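Long-range contacts in BexL (Amycolatopsis orientalis, PDB 4XRW), which is a di-domain aromatase/cyclase that probably cyclises and dehydrates a nascent polyketide in the BE-7585A biosynthetic pathway: residues F56-E61 against R70-A75; N81-R86 against H98-T103; G216-R221 against R238-H243; V247-T252 against L259-W264. All blocks are in the same frame, centred on the assembly; numbering follows the deposited sequence.

Interaction 1. Residues F56-E61 against R70-A75; sequences FVDHVE and RIWATA
The indole of Trp72 meets strand 56-59 along its rim. Phe56 O and Asp58 OD1 both lie at the edge of the ring, near its plane, and OD1 comes within 3.2 Å of Trp72 CZ3, so carboxylate oxygen and aromatic C-H are in close contact. The carboxylate plane is turned 58° from the indole. One face of the indole carries Arg70 CG, displaced toward the rim. Phe56 lies alongside and points the same way, but its ring meets the indole obliquely, with CD2 3.8 Å from Trp72 CZ3. Phe241 from the C-terminal domain adds an edge-to-face partner for Trp72.

With CG lodged between its backbone N and carbonyl carbon (chi1 73°), Asp58 carries OD1 across to the partner strand. A water donates to Asp58 OD1 over 3.1 Å and accepts a weak bond from Arg70 NE; it thus links the carboxylate loosely to the guanidinium, while Arg70 NH1 bonds Asn81. On the opposite face of the sheet from Trp72, Val57 CG1 packs on Ile71 CG1 at 4.0 Å, next to Trp47. Backbone bonds, Trp72 N to Phe56 O (2.9 Å) and Arg70 N to Asp58 O (2.8 Å), set the register, which breaks at a classic beta bulge where Val60 and Glu61 both face Arg68. This is the antiparallel hairpin closing one edge of the seven-stranded sheet in the N-terminal helix-grip domain.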
# COMPACT_ATOMS: atom_id res chain seq x y z
N PHE A 56 -2.50 2.94 2.46
CA PHE A 56 -2.11 4.35 2.41
C PHE A 56 -2.10 4.91 3.83
O PHE A 56 -2.82 4.42 4.68
CB PHE A 56 -3.07 5.15 1.54
CG PHE A 56 -2.70 6.58 1.33
CD1 PHE A 56 -1.53 6.91 0.69
CD2 PHE A 56 -3.55 7.60 1.74
CE1 PHE A 56 -1.20 8.24 0.48
CE2 PHE A 56 -3.21 8.92 1.52
CZ PHE A 56 -2.02 9.21 0.90
N VAL A 57 -1.29 5.95 4.06
CA VAL A 57 -1.23 6.62 5.33
C VAL A 57 -1.25 8.11 5.06
O VAL A 57 -0.52 8.58 4.19
CB VAL A 57 0.06 6.29 6.14
CG1 VAL A 57 -0.07 6.87 7.57
CG2 VAL A 57 0.32 4.81 6.20
N ASP A 58 -2.09 8.86 5.73
CA ASP A 58 -1.83 10.32 5.65
C ASP A 58 -1.97 10.97 7.00
O ASP A 58 -2.24 10.29 8.00
CB ASP A 58 -2.69 11.00 4.58
CG ASP A 58 -4.13 11.14 4.97
OD1 ASP A 58 -4.56 10.47 5.92
OD2 ASP A 58 -4.83 11.94 4.30
N HIS A 59 -1.70 12.27 7.04
CA HIS A 59 -1.65 12.95 8.32
C HIS A 59 -2.97 13.60 8.68
O HIS A 59 -3.67 14.15 7.82
CB HIS A 59 -0.56 13.99 8.32
CG HIS A 59 0.80 13.44 8.59
ND1 HIS A 59 1.53 12.77 7.65
CD2 HIS A 59 1.55 13.47 9.72
CE1 HIS A 59 2.69 12.39 8.17
NE2 HIS A 59 2.72 12.81 9.43
N VAL A 60 -3.30 13.51 9.96
CA VAL A 60 -4.43 14.20 10.56
C VAL A 60 -3.93 15.48 11.25
O VAL A 60 -4.58 16.52 11.21
CB VAL A 60 -5.14 13.31 11.57
CG1 VAL A 60 -6.30 14.04 12.21
CG2 VAL A 60 -5.63 12.00 10.91
N GLU A 61 -2.77 15.39 11.86
CA GLU A 61 -2.16 16.47 12.62
C GLU A 61 -0.66 16.36 12.43
O GLU A 61 -0.08 15.32 12.74
CB GLU A 61 -2.52 16.35 14.10
CG GLU A 61 -3.15 17.54 14.78
CD GLU A 61 -3.59 17.18 16.20
OE1 GLU A 61 -2.69 17.06 17.07
OE2 GLU A 61 -4.82 16.97 16.43
N ARG A 70 -3.55 8.73 9.89
CA ARG A 70 -4.67 7.88 9.53
C ARG A 70 -4.15 6.83 8.58
O ARG A 70 -3.53 7.15 7.56
CB ARG A 70 -5.83 8.67 8.86
CG ARG A 70 -7.04 7.79 8.67
CD ARG A 70 -8.26 8.52 8.13
NE ARG A 70 -8.63 9.65 8.97
CZ ARG A 70 -9.40 9.57 10.05
NH1 ARG A 70 -9.92 8.41 10.44
NH2 ARG A 70 -9.66 10.67 10.75
N ILE A 71 -4.37 5.58 8.96
CA ILE A 71 -3.83 4.41 8.28
C ILE A 71 -5.01 3.66 7.65
O ILE A 71 -5.99 3.36 8.33
CB ILE A 71 -3.11 3.48 9.23
CG1 ILE A 71 -1.92 4.18 9.90
CG2 ILE A 71 -2.63 2.25 8.52
CD1 ILE A 71 -1.65 3.66 11.30
N TRP A 72 -4.91 3.39 6.35
CA TRP A 72 -5.83 2.49 5.68
C TRP A 72 -5.09 1.16 5.39
O TRP A 72 -3.99 1.15 4.80
CB TRP A 72 -6.37 3.09 4.37
CG TRP A 72 -7.27 4.26 4.47
CD1 TRP A 72 -8.66 4.27 4.40
CD2 TRP A 72 -6.88 5.60 4.64
NE1 TRP A 72 -9.11 5.54 4.52
CE2 TRP A 72 -8.04 6.38 4.69
CE3 TRP A 72 -5.65 6.22 4.75
CZ2 TRP A 72 -8.00 7.74 4.83
CZ3 TRP A 72 -5.61 7.59 4.90
CH2 TRP A 72 -6.79 8.33 4.94
N ALA A 73 -5.71 0.04 5.75
CA ALA A 73 -5.10 -1.27 5.56
C ALA A 73 -6.12 -2.35 5.25
O ALA A 73 -7.34 -2.19 5.45
CB ALA A 73 -4.33 -1.67 6.80
N THR A 74 -5.61 -3.47 4.76
CA THR A 74 -6.48 -4.55 4.24
C THR A 74 -7.13 -5.37 5.36
O THR A 74 -8.22 -5.93 5.17
CB THR A 74 -5.67 -5.46 3.28
OG1 THR A 74 -4.51 -5.96 3.96
CG2 THR A 74 -5.17 -4.65 2.12
N ALA A 75 -6.49 -5.42 6.54
CA ALA A 75 -7.08 -6.06 7.72
C ALA A 75 -7.67 -7.46 7.44
O ALA A 75 -8.83 -7.76 7.76
CB ALA A 75 -8.15 -5.15 8.32
O HOH W 1 -7.12 11.89 6.88

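Interaction 2. Residues N81-R86 against H98-T103; sequences NWTSRR and HQEVST
In the hairpin of strands 80-89 and 94-99, within the N-terminal helix-grip sheet, the contact marks the point where regular pairing gives way to loop, and Thr83 and Glu100 hold the chains together there. Arg85 and His98 form the last hydrogen-bonded pair, with Arg85 N 2.9 Å from His98 O and His98 N 2.8 Å from Arg85 O. The imidazole of His98 stays beside this pair, CD2 lying 3.3 Å from Arg85 O, while its NE2 bonds Glu87. Ser84 and Gln99 follow as a non-hydrogen-bonded pair.

Past Gln99 the second chain veers off, yet Thr83 O still accepts from Glu100 N at 3.1 Å. Thr83 O also accepts a hydrogen bond from a water, 2.8 Å away, that in turn accepts from Val101 N at 2.7 Å, bridging the two chains where direct pairing ends. A chi1 of 54° turns Thr83 OG1 toward the partner chain, where it donates to Glu100 OE1 across 2.6 Å. The hydroxyl reaches this oxygen on its anti side, 27° out of the carboxylate plane. Glu100 OE2 forms a salt bridge with Arg68 NE.

Both carboxylate oxygens are thus engaged, OE1 by a neutral hydroxyl among others and OE2 by a cation. Such a pairing fixes the rotation of the group, probably stabilises its negative charge, and ties the departing loop to two strands.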
# COMPACT_ATOMS: atom_id res chain seq x y z
N ASN A 81 -9.88 1.78 8.27
CA ASN A 81 -8.92 2.81 8.66
C ASN A 81 -9.00 3.06 10.16
O ASN A 81 -10.01 2.79 10.81
CB ASN A 81 -9.08 4.10 7.86
CG ASN A 81 -10.21 4.98 8.33
OD1 ASN A 81 -10.11 5.61 9.38
ND2 ASN A 81 -11.25 5.08 7.52
N TRP A 82 -7.88 3.55 10.70
CA TRP A 82 -7.80 3.95 12.11
C TRP A 82 -6.74 5.05 12.24
O TRP A 82 -6.00 5.33 11.30
CB TRP A 82 -7.48 2.77 13.01
CG TRP A 82 -6.11 2.20 12.88
CD1 TRP A 82 -5.01 2.53 13.61
CD2 TRP A 82 -5.70 1.20 11.95
NE1 TRP A 82 -3.93 1.77 13.21
CE2 TRP A 82 -4.33 0.95 12.18
CE3 TRP A 82 -6.36 0.48 10.95
CZ2 TRP A 82 -3.61 0.02 11.44
CZ3 TRP A 82 -5.64 -0.45 10.21
CH2 TRP A 82 -4.28 -0.68 10.47
N THR A 83 -6.71 5.69 13.40
CA THR A 83 -5.72 6.74 13.63
C THR A 83 -4.79 6.31 14.75
O THR A 83 -5.12 5.47 15.61
CB THR A 83 -6.40 8.08 13.97
OG1 THR A 83 -7.30 7.89 15.07
CG2 THR A 83 -7.19 8.60 12.79
N SER A 84 -3.60 6.87 14.67
CA SER A 84 -2.49 6.59 15.56
C SER A 84 -1.79 7.92 15.85
O SER A 84 -1.61 8.77 14.96
CB SER A 84 -1.53 5.59 14.90
OG SER A 84 -0.47 5.20 15.79
N ARG A 85 -1.38 8.07 17.10
CA ARG A 85 -0.55 9.19 17.51
C ARG A 85 0.87 8.72 17.70
O ARG A 85 1.09 7.70 18.36
CB ARG A 85 -1.07 9.80 18.81
CG ARG A 85 -0.26 10.99 19.28
CD ARG A 85 -0.89 11.60 20.51
NE ARG A 85 -0.26 12.87 20.83
CZ ARG A 85 -0.79 14.06 20.55
NH1 ARG A 85 -1.98 14.18 19.96
NH2 ARG A 85 -0.12 15.16 20.88
N ARG A 86 1.82 9.43 17.10
CA ARG A 86 3.22 9.02 17.18
C ARG A 86 4.11 10.16 17.66
O ARG A 86 3.82 11.34 17.45
CB ARG A 86 3.75 8.52 15.83
CG ARG A 86 2.82 7.52 15.12
CD ARG A 86 3.59 6.70 14.07
NE ARG A 86 4.20 7.56 13.08
CZ ARG A 86 5.15 7.19 12.23
NH1 ARG A 86 5.66 5.95 12.24
NH2 ARG A 86 5.61 8.08 11.39
N HIS A 98 0.67 5.13 19.46
CA HIS A 98 -0.45 4.86 20.33
C HIS A 98 -1.72 4.81 19.48
O HIS A 98 -2.05 5.78 18.81
CB HIS A 98 -0.57 5.94 21.42
CG HIS A 98 0.75 6.37 21.97
ND1 HIS A 98 1.38 5.71 23.01
CD2 HIS A 98 1.59 7.37 21.61
CE1 HIS A 98 2.53 6.30 23.28
NE2 HIS A 98 2.68 7.31 22.45
N GLN A 99 -2.38 3.66 19.48
CA GLN A 99 -3.63 3.45 18.76
C GLN A 99 -4.74 4.28 19.41
O GLN A 99 -4.91 4.20 20.63
CB GLN A 99 -3.95 1.96 18.79
CG GLN A 99 -5.07 1.46 17.91
CD GLN A 99 -5.17 -0.06 17.98
OE1 GLN A 99 -6.05 -0.61 18.65
NE2 GLN A 99 -4.23 -0.75 17.32
N GLU A 100 -5.45 5.10 18.65
CA GLU A 100 -6.38 6.07 19.27
C GLU A 100 -7.74 5.55 19.63
O GLU A 100 -8.34 6.05 20.58
CB GLU A 100 -6.57 7.31 18.39
CG GLU A 100 -5.31 8.12 18.16
CD GLU A 100 -5.57 9.51 17.61
OE1 GLU A 100 -6.51 9.69 16.82
OE2 GLU A 100 -4.81 10.45 18.00
N VAL A 101 -8.22 4.56 18.88
CA VAL A 101 -9.50 3.94 19.16
C VAL A 101 -9.20 2.45 19.22
O VAL A 101 -8.69 1.87 18.27
CB VAL A 101 -10.58 4.24 18.08
CG1 VAL A 101 -11.93 3.66 18.47
CG2 VAL A 101 -10.72 5.74 17.89
N SER A 102 -9.47 1.85 20.35
CA SER A 102 -9.28 0.42 20.49
C SER A 102 -10.62 -0.29 20.54
O SER A 102 -11.63 0.31 20.87
CB SER A 102 -8.44 0.14 21.71
OG SER A 102 -7.07 0.29 21.33
N THR A 103 -10.60 -1.57 20.16
CA THR A 103 -11.80 -2.40 20.13
C THR A 103 -11.75 -3.34 21.32
O THR A 103 -10.72 -3.95 21.55
CB THR A 103 -11.88 -3.24 18.84
OG1 THR A 103 -11.81 -2.39 17.69
CG2 THR A 103 -13.15 -4.07 18.79
O HOH W 2 -7.38 4.08 16.36

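Interaction 3. Residues G216-R221 against R238-H243; sequences GLQVLR and RVCFPH
Arg238 crosses toward Gln218 from the neighbouring strand, and its side chain touches neighbours from CB to the guanidinium. Arg238 CB is 3.9 Å from Gln218 OE1; CG packs on Tyr248 CB. A bend at chi3 (-58°) turns the chain beyond CD, which rests against Leu220 CD2, and brings the guanidinium edge-on to the amide oxygen. NE and NH2 of Arg238 then grip one atom, Gln218 OE1, at 2.9 Å and 2.8 Å. NE approaches almost in line with the C=O bond, whereas NH2 uses a lone pair in the carbonyl plane. Amide and guanidinium are only 3° from coplanar. Leu220 CD2 covers one guanidinium face, toward its rim, 3.9 Å from Arg238 NE, and NH2 also bonds Val192 O.

Gln218 is held from its other end as well, since NE2 donates to Glu212 and to Asp193 O. Cys240 SG adds a contact of 3.5 Å to Gln218 OE1. In the backbone, Arg238 and Gln218 exchange two hydrogen bonds, and Cys240 N reaches Gly216 O at 2.9 Å. Leu217 CD1 and Val239 CG2 meet on the reverse face. These buried polar groups join an antiparallel hairpin to the end of helix 185-193, within the C-terminal helix-grip fold.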
# COMPACT_ATOMS: atom_id res chain seq x y z
N GLY A 216 -15.52 5.79 0.10
CA GLY A 216 -14.13 6.07 -0.23
C GLY A 216 -13.13 4.95 0.07
O GLY A 216 -11.93 5.13 -0.06
N LEU A 217 -13.63 3.80 0.48
CA LEU A 217 -12.80 2.62 0.65
C LEU A 217 -13.41 1.53 -0.22
O LEU A 217 -14.53 1.11 0.02
CB LEU A 217 -12.74 2.21 2.12
CG LEU A 217 -11.77 1.10 2.50
CD1 LEU A 217 -10.39 1.31 1.98
CD2 LEU A 217 -11.72 0.99 4.05
N GLN A 218 -12.67 1.09 -1.23
CA GLN A 218 -13.20 0.17 -2.23
C GLN A 218 -12.39 -1.13 -2.30
O GLN A 218 -11.14 -1.08 -2.17
CB GLN A 218 -13.17 0.83 -3.60
CG GLN A 218 -14.00 2.07 -3.76
CD GLN A 218 -13.85 2.68 -5.14
OE1 GLN A 218 -12.81 2.56 -5.77
NE2 GLN A 218 -14.91 3.31 -5.61
N VAL A 219 -13.08 -2.27 -2.51
CA VAL A 219 -12.45 -3.51 -2.87
C VAL A 219 -12.87 -3.74 -4.31
O VAL A 219 -14.04 -3.96 -4.61
CB VAL A 219 -12.84 -4.67 -1.95
CG1 VAL A 219 -12.16 -5.94 -2.41
CG2 VAL A 219 -12.46 -4.32 -0.52
N LEU A 220 -11.92 -3.60 -5.21
CA LEU A 220 -12.20 -3.66 -6.65
C LEU A 220 -11.70 -4.98 -7.18
O LEU A 220 -10.51 -5.24 -7.18
CB LEU A 220 -11.56 -2.48 -7.36
CG LEU A 220 -11.65 -2.47 -8.88
CD1 LEU A 220 -13.11 -2.53 -9.32
CD2 LEU A 220 -10.95 -1.19 -9.36
N ARG A 221 -12.64 -5.83 -7.57
CA ARG A 221 -12.32 -7.04 -8.26
C ARG A 221 -12.77 -6.91 -9.69
O ARG A 221 -13.90 -6.47 -9.94
CB ARG A 221 -12.96 -8.25 -7.61
CG ARG A 221 -12.45 -8.47 -6.22
CD ARG A 221 -13.21 -9.64 -5.56
NE ARG A 221 -12.93 -10.92 -6.22
CZ ARG A 221 -11.95 -11.76 -5.85
NH1 ARG A 221 -11.14 -11.47 -4.85
NH2 ARG A 221 -11.79 -12.90 -6.49
N ARG A 238 -8.68 0.25 -2.84
CA ARG A 238 -8.47 1.65 -3.19
C ARG A 238 -9.02 2.58 -2.11
O ARG A 238 -10.04 2.31 -1.48
CB ARG A 238 -9.14 1.98 -4.55
CG ARG A 238 -8.93 0.91 -5.58
CD ARG A 238 -9.08 1.44 -7.03
NE ARG A 238 -10.40 2.04 -7.21
CZ ARG A 238 -10.81 2.65 -8.32
NH1 ARG A 238 -10.00 2.76 -9.35
NH2 ARG A 238 -12.03 3.14 -8.40
N VAL A 239 -8.30 3.66 -1.91
CA VAL A 239 -8.71 4.73 -1.06
C VAL A 239 -8.91 6.00 -1.92
O VAL A 239 -7.97 6.49 -2.56
CB VAL A 239 -7.66 5.01 0.03
CG1 VAL A 239 -8.21 6.00 1.00
CG2 VAL A 239 -7.24 3.70 0.77
N CYS A 240 -10.12 6.53 -1.85
CA CYS A 240 -10.57 7.60 -2.75
C CYS A 240 -10.78 8.93 -1.99
O CYS A 240 -11.46 8.99 -0.97
CB CYS A 240 -11.87 7.14 -3.42
SG CYS A 240 -11.69 5.50 -4.19
N PHE A 241 -10.19 9.99 -2.53
CA PHE A 241 -10.22 11.34 -1.95
C PHE A 241 -10.80 12.29 -3.03
O PHE A 241 -10.08 12.70 -3.92
CB PHE A 241 -8.83 11.78 -1.57
CG PHE A 241 -8.17 10.90 -0.52
CD1 PHE A 241 -8.36 11.16 0.83
CD2 PHE A 241 -7.40 9.83 -0.88
CE1 PHE A 241 -7.76 10.37 1.81
CE2 PHE A 241 -6.79 9.02 0.11
CZ PHE A 241 -6.99 9.29 1.44
N PRO A 242 -12.10 12.59 -2.95
CA PRO A 242 -12.78 13.45 -3.92
C PRO A 242 -12.16 14.83 -3.94
O PRO A 242 -11.98 15.34 -2.84
CB PRO A 242 -14.20 13.55 -3.40
CG PRO A 242 -14.38 12.39 -2.53
CD PRO A 242 -13.05 12.02 -1.98
N HIS A 243 -11.76 15.42 -5.08
CA HIS A 243 -11.77 14.82 -6.40
C HIS A 243 -10.37 14.85 -6.94
O HIS A 243 -10.17 15.13 -8.12
CB HIS A 243 -12.71 15.59 -7.34
CG HIS A 243 -14.13 15.55 -6.90
ND1 HIS A 243 -14.74 16.60 -6.25
CD2 HIS A 243 -15.05 14.56 -6.98
CE1 HIS A 243 -15.99 16.26 -5.96
NE2 HIS A 243 -16.21 15.03 -6.40

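Interaction 4. Residues V247-T252 against L259-W264; sequences VYKQTT and LHTGRW
Tyr248 lies across Gly262 in an antiparallel hairpin of the C-terminal helix-grip sheet, and this is the dense part of the contact. Gly262 CA lies over the phenol face, 3.8 Å from the ring centroid, in a CH-pi contact that the bare glycine backbone permits. A chi1 of 64° folds the Tyr248 ring over onto the neighbouring strand. The same ring turns its edge to His260 in an offset edge-to-face pair, the planes at 90°, and Tyr248 CE2 touches Trp264 NE1 obliquely at 3.5 Å, completing an aromatic cluster. Helix 299-326 packs on His260 and Trp264. Tyr248 and Gly262 also exchange two backbone hydrogen bonds.

Between the two strands, packing is sparser on the face of Val247 and Lys249. There Lys249 CE touches Thr261 CG2 at 3.7 Å and Leu259 CD1 at 4.1 Å, and Val247, covered by Phe56, merely approaches the aliphatic part of Arg263. The lysine tip leads off to the N-terminal domain, where NZ bonds the carbonyls of Pro48, Pro52 and Thr54. Toward the turn the strands separate: a water bridges them, donating to Gln250 O and accepting from His260 N, each at 2.9 Å. Beside this wetter end the imidazole is firmly set, for NE2 bonds His280 and His260 ND1 donates in its own ring plane to Gln250 OE1, 2.7 Å away and nearly straight at 171°.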
# COMPACT_ATOMS: atom_id res chain seq x y z
N VAL A 247 -5.67 6.21 -4.28
CA VAL A 247 -4.49 5.43 -3.96
C VAL A 247 -4.88 3.96 -3.84
O VAL A 247 -5.96 3.66 -3.31
CB VAL A 247 -3.84 5.87 -2.61
CG1 VAL A 247 -2.60 5.01 -2.34
CG2 VAL A 247 -3.49 7.35 -2.63
N TYR A 248 -4.08 3.04 -4.34
CA TYR A 248 -4.47 1.64 -4.28
C TYR A 248 -3.30 0.70 -4.12
O TYR A 248 -2.13 1.08 -4.31
CB TYR A 248 -5.30 1.25 -5.52
CG TYR A 248 -4.56 1.34 -6.84
CD1 TYR A 248 -3.95 0.23 -7.39
CD2 TYR A 248 -4.48 2.55 -7.53
CE1 TYR A 248 -3.28 0.31 -8.62
CE2 TYR A 248 -3.82 2.64 -8.76
CZ TYR A 248 -3.21 1.51 -9.28
OH TYR A 248 -2.54 1.56 -10.48
N LYS A 249 -3.65 -0.52 -3.73
CA LYS A 249 -2.71 -1.62 -3.62
C LYS A 249 -3.36 -2.85 -4.18
O LYS A 249 -4.53 -3.15 -3.86
CB LYS A 249 -2.28 -1.87 -2.16
CG LYS A 249 -1.52 -3.18 -1.99
CD LYS A 249 -0.95 -3.33 -0.59
CE LYS A 249 0.39 -2.66 -0.41
NZ LYS A 249 1.01 -2.89 0.96
N GLN A 250 -2.60 -3.58 -5.01
CA GLN A 250 -3.06 -4.84 -5.56
C GLN A 250 -2.90 -5.94 -4.52
O GLN A 250 -1.81 -6.15 -3.98
CB GLN A 250 -2.30 -5.21 -6.84
CG GLN A 250 -2.89 -6.36 -7.56
CD GLN A 250 -2.32 -6.57 -8.98
OE1 GLN A 250 -1.92 -5.62 -9.63
NE2 GLN A 250 -2.35 -7.80 -9.46
N THR A 251 -3.98 -6.63 -4.22
CA THR A 251 -3.93 -7.64 -3.15
C THR A 251 -3.82 -9.08 -3.65
O THR A 251 -3.46 -9.98 -2.87
CB THR A 251 -5.16 -7.52 -2.26
OG1 THR A 251 -6.32 -7.55 -3.07
CG2 THR A 251 -5.09 -6.20 -1.47
N THR A 252 -4.09 -9.30 -4.93
CA THR A 252 -3.90 -10.60 -5.56
C THR A 252 -2.79 -10.42 -6.60
O THR A 252 -3.02 -9.81 -7.65
CB THR A 252 -5.18 -11.12 -6.21
OG1 THR A 252 -5.68 -10.14 -7.12
CG2 THR A 252 -6.26 -11.42 -5.15
N LEU A 259 5.04 -6.82 -5.03
CA LEU A 259 4.25 -5.67 -4.63
C LEU A 259 3.83 -4.89 -5.85
O LEU A 259 4.58 -4.76 -6.81
CB LEU A 259 5.06 -4.75 -3.69
CG LEU A 259 4.37 -3.42 -3.35
CD1 LEU A 259 4.16 -3.26 -1.87
CD2 LEU A 259 5.11 -2.23 -3.94
N HIS A 260 2.62 -4.35 -5.81
CA HIS A 260 2.18 -3.41 -6.81
C HIS A 260 1.22 -2.43 -6.16
O HIS A 260 0.12 -2.81 -5.75
CB HIS A 260 1.49 -4.12 -7.98
CG HIS A 260 0.88 -3.16 -8.95
ND1 HIS A 260 -0.28 -3.43 -9.65
CD2 HIS A 260 1.26 -1.92 -9.32
CE1 HIS A 260 -0.59 -2.39 -10.40
NE2 HIS A 260 0.33 -1.47 -10.22
N THR A 261 1.64 -1.19 -6.06
CA THR A 261 0.83 -0.12 -5.56
C THR A 261 0.74 0.93 -6.67
O THR A 261 1.55 0.94 -7.61
CB THR A 261 1.42 0.52 -4.29
OG1 THR A 261 2.69 1.07 -4.60
CG2 THR A 261 1.58 -0.49 -3.18
N GLY A 262 -0.25 1.79 -6.56
CA GLY A 262 -0.43 2.85 -7.53
C GLY A 262 -1.20 4.01 -6.98
O GLY A 262 -1.76 3.97 -5.87
N ARG A 263 -1.24 5.09 -7.76
CA ARG A 263 -1.87 6.31 -7.36
C ARG A 263 -2.37 7.04 -8.62
O ARG A 263 -1.61 7.20 -9.58
CB ARG A 263 -0.89 7.16 -6.57
CG ARG A 263 -1.32 8.56 -6.26
CD ARG A 263 -0.22 9.23 -5.45
NE ARG A 263 -0.61 10.51 -4.88
CZ ARG A 263 -0.39 10.88 -3.62
NH1 ARG A 263 0.23 10.06 -2.76
NH2 ARG A 263 -0.79 12.08 -3.21
N TRP A 264 -3.64 7.41 -8.61
CA TRP A 264 -4.21 8.33 -9.61
C TRP A 264 -4.24 9.72 -8.98
O TRP A 264 -4.72 9.86 -7.84
CB TRP A 264 -5.62 7.93 -10.02
CG TRP A 264 -5.80 6.55 -10.58
CD1 TRP A 264 -6.05 5.40 -9.87
CD2 TRP A 264 -5.75 6.17 -11.95
NE1 TRP A 264 -6.15 4.33 -10.72
CE2 TRP A 264 -5.97 4.78 -12.01
CE3 TRP A 264 -5.53 6.86 -13.14
CZ2 TRP A 264 -5.98 4.08 -13.21
CZ3 TRP A 264 -5.55 6.16 -14.34
CH2 TRP A 264 -5.76 4.79 -14.36
O HOH W 3 0.92 -5.19 -3.62

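How the interactions relate
The contacts fall into two pairs, one in each helix-grip domain. Interactions 1 and 2 are consecutive in one sheet, joined by a probable hydrogen bond, Ile71 N to Trp82 O (2.9 Å); interactions 3 and 4 are joined likewise, Val239 N to Val247 O (2.7 Å). Interaction 1 also takes part in the interface between domains: Trp72 CH2 lies 3.6 Å from Phe241 CZ of interaction 3, and Phe56 CD1 3.7 Å from Val247 CG1 of interaction 4. Interaction 2 touches neither, its nearest atoms about 5 Å from interaction 3 and about 11 Å from interaction 4. The Ile71 and Trp82 side chains each lie about 4 Å from a bound MES, probably a crystallisation additive, which may mark a pocket.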